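Local coordinates for protein transcriptional regulator, MerR-family (Cupriavidus metallidurans CH34, PDB 5GPE) that binds lead(II) and probably acts as a MerR-family DNA-binding transcription regulator that responds to this metal, at residues A83-D86 with A87-Q91. Residues are numbered along the deposited sequence; the frame is centred on the assembly and turned at random.
Sequences ALVD and AHIAQ
The backbone carbonyl of Val85 takes the N-H of Ile89, with Ile89 N 2.9 Å from Val85 O and the bond close to straight at 168°. Three more i to i+4 bonds run beside it, Ala87 N to Ala83 O, His88 N to Leu84 O and Ala90 N to Asp86 O, the regular ladder of an alpha-helix. Ile89 folds back along this ladder: with CG1 anti to its own carbonyl carbon (chi1 -70°), the side chain heads toward the preceding turn, where CG1 lies 3.4 Å from Val85 O. Its end, CD1, meets Val85 CG1 at 4.0 Å, the two branched side chains crossing at a slant one turn apart. Both pack on Leu106 of the second subunit, consistent with the predicted coiled coil through which two MerR-family subunits pair. Beside them, Asp86 sends OD1 to a salt bridge with Arg110 of that subunit. The buried imidazole of His88 has both nitrogens hydrogen-bonded, ND1 to Glu63 and NE2 to Asp58, which fixes the ring's rotation. Leu84 packs against Glu63, Gln66 and Leu67, so this early part of the long helix 79-111 lies between helix 61-71 of its own chain and the second subunit.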
loop_
_atom_site.group_PDB
_atom_site.type_symbol
_atom_site.label_atom_id
_atom_site.label_comp_id
_atom_site.label_asym_id
_atom_site.label_seq_id
_atom_site.Cartn_x
_atom_site.Cartn_y
_atom_site.Cartn_z
ATOM N N ALA B 83 6.321 -9.606 20.062
ATOM C CA ALA B 83 6.600 -10.304 18.784
ATOM C C ALA B 83 5.895 -9.651 17.588
ATOM O O ALA B 83 6.442 -9.587 16.488
ATOM C CB ALA B 83 6.203 -11.776 18.884
ATOM N N LEU B 84 4.677 -9.184 17.808
ATOM C CA LEU B 84 3.903 -8.486 16.769
ATOM C C LEU B 84 4.575 -7.174 16.348
ATOM O O LEU B 84 4.749 -6.899 15.158
ATOM C CB LEU B 84 2.490 -8.233 17.269
ATOM C CG LEU B 84 1.491 -7.566 16.325
ATOM C CD1 LEU B 84 0.078 -7.946 16.743
ATOM C CD2 LEU B 84 1.635 -6.043 16.307
ATOM N N VAL B 85 5.000 -6.387 17.334
ATOM C CA VAL B 85 5.715 -5.151 17.052
ATOM C C VAL B 85 7.088 -5.423 16.409
ATOM O O VAL B 85 7.488 -4.715 15.485
ATOM C CB VAL B 85 5.865 -4.276 18.311
ATOM C CG1 VAL B 85 6.727 -3.051 18.035
ATOM C CG2 VAL B 85 4.491 -3.855 18.798
ATOM N N ASP B 86 7.818 -6.415 16.912
ATOM C CA ASP B 86 9.112 -6.792 16.309
ATOM C C ASP B 86 8.965 -7.201 14.843
ATOM O O ASP B 86 9.793 -6.818 14.008
ATOM C CB ASP B 86 9.777 -7.932 17.085
ATOM C CG ASP B 86 10.334 -7.489 18.425
ATOM O OD1 ASP B 86 10.632 -6.285 18.596
ATOM O OD2 ASP B 86 10.512 -8.354 19.307
ATOM N N ALA B 87 7.927 -7.981 14.539
ATOM C CA ALA B 87 7.677 -8.425 13.140
ATOM C C ALA B 87 7.308 -7.234 12.241
ATOM O O ALA B 87 7.732 -7.170 11.089
ATOM C CB ALA B 87 6.603 -9.490 13.079
ATOM N N HIS B 88 6.581 -6.266 12.799
ATOM C CA HIS B 88 6.246 -5.057 12.056
ATOM C C HIS B 88 7.479 -4.204 11.754
ATOM O O HIS B 88 7.651 -3.724 10.631
ATOM C CB HIS B 88 5.216 -4.191 12.787
ATOM C CG HIS B 88 4.414 -3.348 11.859
ATOM N ND1 HIS B 88 3.119 -3.659 11.523
ATOM C CD2 HIS B 88 4.739 -2.256 11.131
ATOM C CE1 HIS B 88 2.669 -2.776 10.654
ATOM N NE2 HIS B 88 3.631 -1.910 10.405
ATOM N N ILE B 89 8.339 -4.039 12.751
ATOM C CA ILE B 89 9.622 -3.345 12.561
ATOM C C ILE B 89 10.448 -4.018 11.442
ATOM O O ILE B 89 10.991 -3.339 10.563
ATOM C CB ILE B 89 10.422 -3.283 13.873
ATOM C CG1 ILE B 89 9.750 -2.316 14.860
ATOM C CG2 ILE B 89 11.861 -2.845 13.636
ATOM C CD1 ILE B 89 10.234 -2.473 16.292
ATOM N N ALA B 90 10.559 -5.339 11.490
ATOM C CA ALA B 90 11.301 -6.106 10.457
ATOM C C ALA B 90 10.726 -5.866 9.055
ATOM O O ALA B 90 11.465 -5.666 8.085
ATOM C CB ALA B 90 11.294 -7.596 10.780
ATOM N N GLN B 91 9.401 -5.893 8.967
ATOM C CA GLN B 91 8.677 -5.571 7.725
ATOM C C GLN B 91 9.005 -4.182 7.148
ATOM O O GLN B 91 9.234 -4.027 5.941
ATOM C CB GLN B 91 7.174 -5.646 7.945
ATOM C CG GLN B 91 6.514 -6.795 7.232
ATOM C CD GLN B 91 5.147 -7.120 7.796
ATOM O OE1 GLN B 91 4.863 -8.276 8.107
ATOM N NE2 GLN B 91 4.292 -6.099 7.946
#